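Local coordinates for protein MATE family efflux transporter (Vibrio cholerae, PDB 6IDP) that probably exports drugs and other toxic compounds across the bacterial membrane as a MATE-family transporter whose conformational changes depend on protons, at residues 350-355 against 409-414; 266-271 against 343-348; 87-92 against 219-224. One frame throughout, in Å; residues are numbered along the deposited sequence.

Interaction 1: residues 350-355 against 409-414; sequences NLHLVI and GLFIGA. With OLC ((2R)-2,3-dihydroxypropyl (9Z)-octadec-9-enoate), chain L; OLC ((2R)-2,3-dihydroxypropyl (9Z)-octadec-9-enoate), chain D; OLC ((2R)-2,3-dihydroxypropyl (9Z)-octadec-9-enoate), chain E.
Phe411 reaches across from helix 379-435, and its ring is gripped by Leu351, His352 and Ile355. His352 covers one face. Its CB lies over that face as a CH-pi contact, 4.1 Å from the ring centroid of Phe411. The imidazole then turns its own edge toward the same face, a T-shaped pair with the planes at 84°. In this pair His352 ND1 is 3.9 Å from Phe411 CE1. The edge of the Phe411 ring is taken by aliphatic groups: Leu351 CD2 comes to 3.8 Å from Phe411 CD2, and Ile355 CD1 also lies near the ring plane. The Phe411 CG sits anti to its carbonyl carbon (chi1 -67°), which swings the ring toward helix 343-355. Ile355 goes further, with CG2 3.4 Å from Phe411 O and 3.8 Å from Ile412 CD1. This is helix-helix packing of a MATE membrane bundle. The two short segments run roughly the same way, 26° apart, with axes 9.7 Å apart at closest approach. No hydrogen bond links them, and the buried His352 ND1 has no polar partner in the model. Beyond this shell, His352 also touches Glu276 and Phe411 touches Trp269, both on helix 263-279. On the lipid side, monoolein chains cover Val354 and Ile412. Ile412 CG2 is 3.7 Å from C16 of the monoolein in chain L.

Interaction 2: residues 266-271 against 343-348; sequences VAAWAL and TEVSQI
Val345 CG1 lies over one face of the flat peptide group that joins Ala267 to Ala268, 3.7 Å from Ala268 N. No aromatic ring enters this contact. The second flat group is the Val345 carbonyl; Val345 O meets Ala268 CB at 3.7 Å. Two helices of the second MatE family region cross here, helix 263-279 and the start of helix 343-355. Their short axes come within 8.4 Å at a crossing angle of -52°. The short side chains of Ala267 and Ala268 are consistent with this close approach. Ala268 points its CB toward the other helix, where it rests between two branched side chains. Val345 CG1 is 3.9 Å from Ala268 CB, and Ile348 CG2 is 3.7 Å from the same carbon, approaching from a different direction. Val345 CG1 is anti to the backbone N (chi1 -177°), and this turns it onto the alanine pair. Ala267 CB flanks it more loosely, and Leu271 CD1 meets it from further along helix 263-279, 4.2 Å away. Outside the contact, Trp269 extends to helix 379-435, where it touches Tyr394. Thr340, in the loop before helix 343-355, touches both Val345 and Leu271. The first turn of helix 343-355 carries its own bond: Ser346 OG donates to Thr343 O at 2.9 Å, tilted 30° from the carbonyl plane and on the same face as Gln347 N.

Interaction 3: residues 87-92 against 219-224; sequences AKQLGG and YQWQDL. With OLC ((2R)-2,3-dihydroxypropyl (9Z)-octadec-9-enoate), chain C.
Gln89 reaches from helix 84-111 into the loop 219-224, and its carbon chain is extended beyond CG. Its CB starts beside the indole of Trp221, 4.2 Å from CD1. Gln89 CG and CD then pass Gln220 O at 3.8 Å each. At the tip the amide divides its work. Gln89 NE2 donates to Gln220 O at 2.9 Å, with an N-H...O angle of 153°. The donor lies in the carbonyl plane of Gln220, although that oxygen is 18° out of the Gln89 amide plane. Gln89 OE1 turns the other way and accepts from a water at 3.0 Å. The same water gives a weak bond to Asp223 O. Gln89 NE2 is tied to the loop directly, OE1 only through the water and a weak bond; together they may limit rotation of the amide. Leu224 lies alongside Gln89 but runs the other way, with Leu224 CD1 3.8 Å from Gln89 OE1. One turn on, Gly92 meets the edge of the Trp221 ring, its C 3.5 Å from CZ2, and Tyr219 CE1 also approaches Gly92 O. The indole NE1 is held by Ser218 O, just before the loop segment. One indole face carries Leu224 CD2. The opposite face carries the ester carbonyl oxygen O19 of a monoolein, 3.2 Å from Trp221 CE3. The backbone N of Trp221 donates to O23 of this lipid. A type I beta turn from Trp221 to Leu224 leads into helix 226-259. The site is the loop between helix 189-213 and helix 226-259, packed on helix 84-111 and touched by a lipid headgroup.

How the interactions relate
Interactions 1 and 2 are neighbours, with centres 12 Å apart, and both use helix 343-355. They join it to helices 379-435 and 263-279 respectively. They also touch directly, since Phe411 CE2 lies 3.5 Å from Ile348 O. Both are apolar helix packing without hydrogen bonds across. Interaction 1 is the more buried and is built on rings. Interaction 2 is partly buried and relies on alanines at a closer, steeper crossing. Interaction 3 stands apart on the opposite side of the chain's centre, about 51 Å from interaction 1 between centres. It sets a loop on helix 84-111, near the surface, and adds a hydrogen bond and a water. Monoolein tails flank interaction 1, but a headgroup meets interaction 3.

Interaction 1: residues 350-355 against 409-414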
loop_
_atom_site.group_PDB
_atom_site.type_symbol
_atom_site.label_atom_id
_atom_site.label_comp_id
_atom_site.label_asym_id
_atom_site.label_seq_id
_atom_site.Cartn_x
_atom_site.Cartn_y
_atom_site.Cartn_z
ATOM N N ASN A 350 18.311 -2.780 -18.514
ATOM C CA ASN A 350 18.907 -4.116 -18.549
ATOM C C ASN A 350 19.821 -4.334 -17.343
ATOM O O ASN A 350 19.826 -5.406 -16.735
ATOM C CB ASN A 350 19.689 -4.311 -19.853
ATOM C CG ASN A 350 20.019 -5.768 -20.139
ATOM O OD1 ASN A 350 19.988 -6.621 -19.249
ATOM N ND2 ASN A 350 20.349 -6.057 -21.394
ATOM N N LEU A 351 20.584 -3.301 -16.995
ATOM C CA LEU A 351 21.474 -3.358 -15.843
ATOM C C LEU A 351 20.692 -3.441 -14.536
ATOM O O LEU A 351 21.061 -4.181 -13.628
ATOM C CB LEU A 351 22.397 -2.141 -15.822
ATOM C CG LEU A 351 23.516 -2.198 -14.783
ATOM C CD1 LEU A 351 24.411 -3.399 -15.040
ATOM C CD2 LEU A 351 24.321 -0.916 -14.794
ATOM N N HIS A 352 19.612 -2.672 -14.445
ATOM C CA HIS A 352 18.781 -2.668 -13.249
ATOM C C HIS A 352 18.212 -4.056 -12.976
ATOM O O HIS A 352 18.176 -4.512 -11.835
ATOM C CB HIS A 352 17.646 -1.651 -13.392
ATOM C CG HIS A 352 16.639 -1.706 -12.285
ATOM N ND1 HIS A 352 16.698 -0.880 -11.186
ATOM C CD2 HIS A 352 15.548 -2.492 -12.113
ATOM C CE1 HIS A 352 15.685 -1.154 -10.379
ATOM N NE2 HIS A 352 14.975 -2.124 -10.918
ATOM N N LEU A 353 17.788 -4.729 -14.040
ATOM C CA LEU A 353 17.091 -6.004 -13.928
ATOM C C LEU A 353 17.985 -7.175 -13.516
ATOM O O LEU A 353 17.479 -8.236 -13.149
ATOM C CB LEU A 353 16.401 -6.335 -15.253
ATOM C CG LEU A 353 15.254 -5.404 -15.648
ATOM C CD1 LEU A 353 14.605 -5.874 -16.941
ATOM C CD2 LEU A 353 14.230 -5.322 -14.523
ATOM N N VAL A 354 19.303 -6.993 -13.584
ATOM C CA VAL A 354 20.228 -8.058 -13.195
ATOM C C VAL A 354 20.874 -7.785 -11.842
ATOM O O VAL A 354 21.530 -8.657 -11.275
ATOM C CB VAL A 354 21.355 -8.265 -14.240
ATOM C CG1 VAL A 354 20.778 -8.639 -15.591
ATOM C CG2 VAL A 354 22.228 -7.027 -14.346
ATOM N N ILE A 355 20.688 -6.576 -11.327
ATOM C CA ILE A 355 21.315 -6.188 -10.070
ATOM C C ILE A 355 20.321 -6.133 -8.911
ATOM O O ILE A 355 20.540 -6.749 -7.870
ATOM C CB ILE A 355 22.011 -4.816 -10.193
ATOM C CG1 ILE A 355 23.188 -4.903 -11.165
ATOM C CG2 ILE A 355 22.492 -4.330 -8.833
ATOM C CD1 ILE A 355 23.943 -3.595 -11.334
ATOM N N GLY A 409 26.686 2.111 -10.053
ATOM C CA GLY A 409 26.990 2.050 -8.636
ATOM C C GLY A 409 25.749 2.280 -7.800
ATOM O O GLY A 409 25.606 1.722 -6.713
ATOM N N LEU A 410 24.845 3.105 -8.317
ATOM C CA LEU A 410 23.587 3.383 -7.639
ATOM C C LEU A 410 22.736 2.115 -7.548
ATOM O O LEU A 410 22.100 1.862 -6.522
ATOM C CB LEU A 410 22.832 4.505 -8.358
ATOM C CG LEU A 410 21.580 5.084 -7.700
ATOM C CD1 LEU A 410 21.473 6.575 -7.981
ATOM C CD2 LEU A 410 20.339 4.368 -8.196
ATOM N N PHE A 411 22.726 1.321 -8.616
ATOM C CA PHE A 411 21.999 0.054 -8.611
ATOM C C PHE A 411 22.589 -0.899 -7.573
ATOM O O PHE A 411 21.856 -1.601 -6.879
ATOM C CB PHE A 411 22.020 -0.598 -9.997
ATOM C CG PHE A 411 21.249 0.161 -11.043
ATOM C CD1 PHE A 411 20.244 1.044 -10.682
ATOM C CD2 PHE A 411 21.528 -0.014 -12.390
ATOM C CE1 PHE A 411 19.534 1.743 -11.646
ATOM C CE2 PHE A 411 20.821 0.678 -13.355
ATOM C CZ PHE A 411 19.824 1.558 -12.984
ATOM N N ILE A 412 23.916 -0.916 -7.476
ATOM C CA ILE A 412 24.607 -1.720 -6.473
ATOM C C ILE A 412 24.233 -1.258 -5.066
ATOM O O ILE A 412 24.050 -2.075 -4.157
ATOM C CB ILE A 412 26.142 -1.650 -6.645
ATOM C CG1 ILE A 412 26.553 -2.189 -8.014
ATOM C CG2 ILE A 412 26.846 -2.434 -5.547
ATOM C CD1 ILE A 412 26.223 -3.651 -8.219
ATOM N N GLY A 413 24.116 0.056 -4.898
ATOM C CA GLY A 413 23.702 0.630 -3.631
ATOM C C GLY A 413 22.323 0.157 -3.212
ATOM O O GLY A 413 22.103 -0.173 -2.046
ATOM N N ALA A 414 21.395 0.117 -4.164
ATOM C CA ALA A 414 20.039 -0.349 -3.892
ATOM C C ALA A 414 20.054 -1.811 -3.463
ATOM O O ALA A 414 19.299 -2.220 -2.583
ATOM C CB ALA A 414 19.154 -0.161 -5.115
HETATM C C18 OLC L . 31.772 -1.747 -6.372
HETATM C C10 OLC L . 28.382 0.924 -0.240
HETATM C C17 OLC L . 31.059 -0.736 -7.243
HETATM C C11 OLC L . 27.256 0.499 -1.157
HETATM C C16 OLC L . 29.752 -0.321 -6.598
HETATM C C12 OLC L . 27.437 1.118 -2.528
HETATM C C15 OLC L . 30.002 0.208 -5.200
HETATM C C13 OLC L . 28.779 0.723 -3.106
HETATM C C14 OLC L . 28.709 0.743 -4.618
HETATM C C18 OLC D . 21.082 -14.344 -9.932
HETATM C C10 OLC D . 26.807 -7.211 -9.878
HETATM C C9 OLC D . 28.122 -7.486 -9.995
HETATM C C17 OLC D . 21.299 -12.876 -9.645
HETATM C C11 OLC D . 26.106 -7.397 -8.547
HETATM C C16 OLC D . 22.741 -12.630 -9.257
HETATM C C12 OLC D . 25.849 -8.868 -8.299
HETATM C C15 OLC D . 23.064 -11.173 -9.504
HETATM C C13 OLC D . 24.570 -9.292 -8.990
HETATM C C14 OLC D . 24.318 -10.766 -8.758
HETATM C C8 OLC E . 23.509 -9.358 -21.437
HETATM C C7 OLC E . 23.409 -10.477 -20.424
HETATM C C6 OLC E . 24.243 -10.166 -19.200
HETATM C C5 OLC E . 24.048 -11.266 -18.178
HETATM C C4 OLC E . 23.842 -10.675 -16.799
HETATM C C3 OLC E . 25.083 -9.924 -16.361
HETATM C C2 OLC E . 25.025 -9.699 -14.865
HETATM C C1 OLC E . 26.377 -9.247 -14.359
#

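Interaction 2: residues 266-271 against 343-348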
loop_
_atom_site.group_PDB
_atom_site.type_symbol
_atom_site.label_atom_id
_atom_site.label_comp_id
_atom_site.label_asym_id
_atom_site.label_seq_id
_atom_site.Cartn_x
_atom_site.Cartn_y
_atom_site.Cartn_z
ATOM N N VAL A 266 16.716 8.539 -15.767
ATOM C CA VAL A 266 15.473 8.815 -15.055
ATOM C C VAL A 266 14.355 7.911 -15.572
ATOM O O VAL A 266 13.607 7.327 -14.791
ATOM C CB VAL A 266 15.051 10.292 -15.193
ATOM C CG1 VAL A 266 13.691 10.523 -14.546
ATOM C CG2 VAL A 266 16.095 11.201 -14.567
ATOM N N ALA A 267 14.261 7.789 -16.894
ATOM C CA ALA A 267 13.245 6.952 -17.521
ATOM C C ALA A 267 13.446 5.472 -17.192
ATOM O O ALA A 267 12.480 4.737 -16.986
ATOM C CB ALA A 267 13.247 7.159 -19.029
ATOM N N ALA A 268 14.700 5.038 -17.147
ATOM C CA ALA A 268 15.009 3.644 -16.860
ATOM C C ALA A 268 14.643 3.292 -15.423
ATOM O O ALA A 268 14.172 2.189 -15.146
ATOM C CB ALA A 268 16.478 3.361 -17.117
ATOM N N TRP A 269 14.858 4.235 -14.513
ATOM C CA TRP A 269 14.542 4.019 -13.107
ATOM C C TRP A 269 13.035 3.909 -12.895
ATOM O O TRP A 269 12.572 3.127 -12.063
ATOM C CB TRP A 269 15.113 5.147 -12.250
ATOM C CG TRP A 269 14.851 4.966 -10.787
ATOM C CD1 TRP A 269 13.824 5.506 -10.063
ATOM C CD2 TRP A 269 15.626 4.190 -9.868
ATOM N NE1 TRP A 269 13.916 5.115 -8.750
ATOM C CE2 TRP A 269 15.012 4.307 -8.603
ATOM C CE3 TRP A 269 16.779 3.409 -9.988
ATOM C CZ2 TRP A 269 15.514 3.668 -7.468
ATOM C CZ3 TRP A 269 17.273 2.777 -8.861
ATOM C CH2 TRP A 269 16.643 2.910 -7.620
ATOM N N ALA A 270 12.274 4.697 -13.649
ATOM C CA ALA A 270 10.820 4.645 -13.560
ATOM C C ALA A 270 10.314 3.264 -13.965
ATOM O O ALA A 270 9.480 2.677 -13.278
ATOM C CB ALA A 270 10.189 5.726 -14.427
ATOM N N LEU A 271 10.830 2.743 -15.075
ATOM C CA LEU A 271 10.465 1.404 -15.521
ATOM C C LEU A 271 10.961 0.345 -14.534
ATOM O O LEU A 271 10.261 -0.631 -14.260
ATOM C CB LEU A 271 11.019 1.135 -16.921
ATOM C CG LEU A 271 10.380 1.956 -18.046
ATOM C CD1 LEU A 271 11.166 1.816 -19.340
ATOM C CD2 LEU A 271 8.929 1.548 -18.254
ATOM N N THR A 343 16.885 2.622 -26.970
ATOM C CA THR A 343 18.033 1.776 -26.654
ATOM C C THR A 343 18.812 2.252 -25.430
ATOM O O THR A 343 19.224 1.443 -24.595
ATOM C CB THR A 343 18.995 1.697 -27.851
ATOM O OG1 THR A 343 18.263 1.320 -29.022
ATOM C CG2 THR A 343 20.096 0.671 -27.593
ATOM N N GLU A 344 19.012 3.563 -25.333
ATOM C CA GLU A 344 19.722 4.147 -24.204
ATOM C C GLU A 344 19.015 3.811 -22.892
ATOM O O GLU A 344 19.660 3.513 -21.887
ATOM C CB GLU A 344 19.842 5.662 -24.369
ATOM C CG GLU A 344 20.745 6.331 -23.345
ATOM C CD GLU A 344 20.795 7.840 -23.504
ATOM O OE1 GLU A 344 20.148 8.365 -24.436
ATOM O OE2 GLU A 344 21.477 8.503 -22.694
ATOM N N VAL A 345 17.686 3.849 -22.910
ATOM C CA VAL A 345 16.910 3.525 -21.725
ATOM C C VAL A 345 16.950 2.026 -21.439
ATOM O O VAL A 345 17.132 1.610 -20.294
ATOM C CB VAL A 345 15.444 3.979 -21.863
ATOM C CG1 VAL A 345 14.682 3.694 -20.575
ATOM C CG2 VAL A 345 15.377 5.458 -22.206
ATOM N N SER A 346 16.794 1.219 -22.485
ATOM C CA SER A 346 16.741 -0.232 -22.325
ATOM C C SER A 346 18.080 -0.812 -21.869
ATOM O O SER A 346 18.114 -1.830 -21.181
ATOM C CB SER A 346 16.294 -0.902 -23.628
ATOM O OG SER A 346 17.260 -0.744 -24.651
ATOM N N GLN A 347 19.179 -0.165 -22.248
ATOM C CA GLN A 347 20.500 -0.612 -21.819
ATOM C C GLN A 347 20.696 -0.412 -20.316
ATOM O O GLN A 347 21.259 -1.267 -19.632
ATOM C CB GLN A 347 21.600 0.118 -22.593
ATOM C CG GLN A 347 21.822 -0.397 -24.009
ATOM C CD GLN A 347 23.027 0.244 -24.670
ATOM O OE1 GLN A 347 23.756 1.012 -24.043
ATOM N NE2 GLN A 347 23.245 -0.070 -25.943
ATOM N N ILE A 348 20.229 0.724 -19.808
ATOM C CA ILE A 348 20.338 1.026 -18.386
ATOM C C ILE A 348 19.347 0.183 -17.585
ATOM O O ILE A 348 19.651 -0.274 -16.483
ATOM C CB ILE A 348 20.095 2.525 -18.111
ATOM C CG1 ILE A 348 21.134 3.370 -18.855
ATOM C CG2 ILE A 348 20.149 2.814 -16.619
ATOM C CD1 ILE A 348 20.966 4.870 -18.662
#

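Interaction 3: residues 87-92 against 219-224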
loop_
_atom_site.group_PDB
_atom_site.type_symbol
_atom_site.label_atom_id
_atom_site.label_comp_id
_atom_site.label_asym_id
_atom_site.label_seq_id
_atom_site.Cartn_x
_atom_site.Cartn_y
_atom_site.Cartn_z
ATOM N N ALA A 87 -15.364 -5.783 19.639
ATOM C CA ALA A 87 -14.773 -5.821 18.308
ATOM C C ALA A 87 -15.695 -5.218 17.248
ATOM O O ALA A 87 -15.236 -4.492 16.365
ATOM C CB ALA A 87 -14.407 -7.250 17.935
ATOM N N LYS A 88 -16.989 -5.510 17.329
ATOM C CA LYS A 88 -17.918 -4.996 16.323
ATOM C C LYS A 88 -18.326 -3.551 16.613
ATOM O O LYS A 88 -18.742 -2.832 15.711
ATOM C CB LYS A 88 -19.154 -5.893 16.212
ATOM C CG LYS A 88 -20.088 -5.863 17.397
ATOM C CD LYS A 88 -21.330 -6.681 17.089
ATOM C CE LYS A 88 -22.324 -6.634 18.229
ATOM N NZ LYS A 88 -23.593 -7.338 17.886
ATOM N N GLN A 89 -18.203 -3.131 17.868
ATOM C CA GLN A 89 -18.366 -1.721 18.204
ATOM C C GLN A 89 -17.218 -0.917 17.606
ATOM O O GLN A 89 -17.411 0.190 17.112
ATOM C CB GLN A 89 -18.420 -1.513 19.718
ATOM C CG GLN A 89 -19.697 -1.989 20.384
ATOM C CD GLN A 89 -19.606 -1.936 21.895
ATOM O OE1 GLN A 89 -18.543 -2.159 22.470
ATOM N NE2 GLN A 89 -20.720 -1.632 22.546
ATOM N N LEU A 90 -16.019 -1.487 17.662
ATOM C CA LEU A 90 -14.843 -0.868 17.064
ATOM C C LEU A 90 -15.015 -0.732 15.559
ATOM O O LEU A 90 -14.578 0.253 14.965
ATOM C CB LEU A 90 -13.582 -1.681 17.366
ATOM C CG LEU A 90 -12.985 -1.588 18.769
ATOM C CD1 LEU A 90 -11.770 -2.496 18.874
ATOM C CD2 LEU A 90 -12.613 -0.152 19.101
ATOM N N GLY A 91 -15.649 -1.731 14.951
ATOM C CA GLY A 91 -15.898 -1.724 13.521
ATOM C C GLY A 91 -16.749 -0.535 13.129
ATOM O O GLY A 91 -16.468 0.145 12.140
ATOM N N GLY A 92 -17.793 -0.285 13.914
ATOM C CA GLY A 92 -18.630 0.882 13.715
ATOM C C GLY A 92 -17.870 2.177 13.948
ATOM O O GLY A 92 -18.043 3.143 13.205
ATOM N N TYR A 219 -23.573 0.017 16.079
ATOM C CA TYR A 219 -23.681 1.421 16.444
ATOM C C TYR A 219 -24.396 1.579 17.777
ATOM O O TYR A 219 -24.962 2.628 18.080
ATOM C CB TYR A 219 -24.372 2.202 15.325
ATOM C CG TYR A 219 -23.510 2.233 14.086
ATOM C CD1 TYR A 219 -22.449 3.123 13.984
ATOM C CD2 TYR A 219 -23.721 1.342 13.043
ATOM C CE1 TYR A 219 -21.638 3.145 12.866
ATOM C CE2 TYR A 219 -22.916 1.355 11.918
ATOM C CZ TYR A 219 -21.875 2.259 11.836
ATOM O OH TYR A 219 -21.071 2.275 10.718
ATOM N N GLN A 220 -24.349 0.515 18.573
ATOM C CA GLN A 220 -24.783 0.559 19.963
ATOM C C GLN A 220 -23.552 0.721 20.854
ATOM O O GLN A 220 -22.930 -0.267 21.247
ATOM C CB GLN A 220 -25.557 -0.710 20.337
ATOM C CG GLN A 220 -26.685 -1.081 19.377
ATOM C CD GLN A 220 -27.865 -0.134 19.457
ATOM O OE1 GLN A 220 -28.720 -0.259 20.336
ATOM N NE2 GLN A 220 -27.924 0.818 18.534
ATOM N N TRP A 221 -23.204 1.969 21.163
ATOM C CA TRP A 221 -21.975 2.279 21.896
ATOM C C TRP A 221 -22.228 2.688 23.346
ATOM O O TRP A 221 -21.443 3.443 23.924
ATOM C CB TRP A 221 -21.203 3.403 21.196
ATOM C CG TRP A 221 -20.807 3.105 19.783
ATOM C CD1 TRP A 221 -20.873 1.901 19.148
ATOM C CD2 TRP A 221 -20.285 4.036 18.827
ATOM N NE1 TRP A 221 -20.424 2.022 17.858
ATOM C CE2 TRP A 221 -20.058 3.322 17.634
ATOM C CE3 TRP A 221 -19.988 5.403 18.865
ATOM C CZ2 TRP A 221 -19.547 3.929 16.487
ATOM C CZ3 TRP A 221 -19.479 6.003 17.724
ATOM C CH2 TRP A 221 -19.264 5.266 16.553
ATOM N N GLN A 222 -23.318 2.195 23.928
ATOM C CA GLN A 222 -23.696 2.565 25.290
ATOM C C GLN A 222 -22.617 2.211 26.316
ATOM O O GLN A 222 -22.386 2.962 27.265
ATOM C CB GLN A 222 -25.021 1.898 25.679
ATOM C CG GLN A 222 -26.242 2.411 24.922
ATOM C CD GLN A 222 -26.386 1.802 23.538
ATOM O OE1 GLN A 222 -25.587 0.956 23.133
ATOM N NE2 GLN A 222 -27.411 2.225 22.808
ATOM N N ASP A 223 -21.951 1.077 26.119
ATOM C CA ASP A 223 -20.941 0.620 27.070
ATOM C C ASP A 223 -19.523 0.737 26.521
ATOM O O ASP A 223 -18.592 0.145 27.069
ATOM C CB ASP A 223 -21.216 -0.829 27.479
ATOM N N LEU A 224 -19.357 1.497 25.442
ATOM C CA LEU A 224 -18.047 1.645 24.812
ATOM C C LEU A 224 -17.292 2.857 25.343
ATOM O O LEU A 224 -17.807 3.976 25.324
ATOM C CB LEU A 224 -18.193 1.758 23.291
ATOM C CG LEU A 224 -16.897 1.954 22.497
ATOM C CD1 LEU A 224 -16.037 0.701 22.548
ATOM C CD2 LEU A 224 -17.194 2.347 21.058
HETATM C C10 OLC C . -21.117 10.615 9.738
HETATM C C9 OLC C . -21.782 9.956 10.708
HETATM C C11 OLC C . -21.629 11.936 9.211
HETATM C C8 OLC C . -23.058 10.524 11.290
HETATM C C24 OLC C . -26.746 4.648 19.943
HETATM C C12 OLC C . -21.067 12.166 7.825
HETATM C C7 OLC C . -23.831 9.412 11.964
HETATM C C13 OLC C . -19.556 12.098 7.873
HETATM C C6 OLC C . -24.110 9.794 13.401
HETATM C C14 OLC C . -19.006 12.168 6.465
HETATM C C5 OLC C . -22.849 9.660 14.228
HETATM C C4 OLC C . -22.606 8.202 14.555
HETATM C C3 OLC C . -22.569 8.001 16.055
HETATM C C2 OLC C . -23.945 7.622 16.561
HETATM C C21 OLC C . -24.440 5.489 19.627
HETATM C C1 OLC C . -23.828 6.522 17.596
HETATM C C22 OLC C . -25.579 5.343 20.612
HETATM O O19 OLC C . -22.891 5.749 17.558
HETATM O O25 OLC C . -27.922 4.846 20.695
HETATM O O23 OLC C . -25.144 4.580 21.713
HETATM O O20 OLC C . -24.800 6.387 18.603
HETATM O O HOH W 1 -17.221 -2.228 25.173
#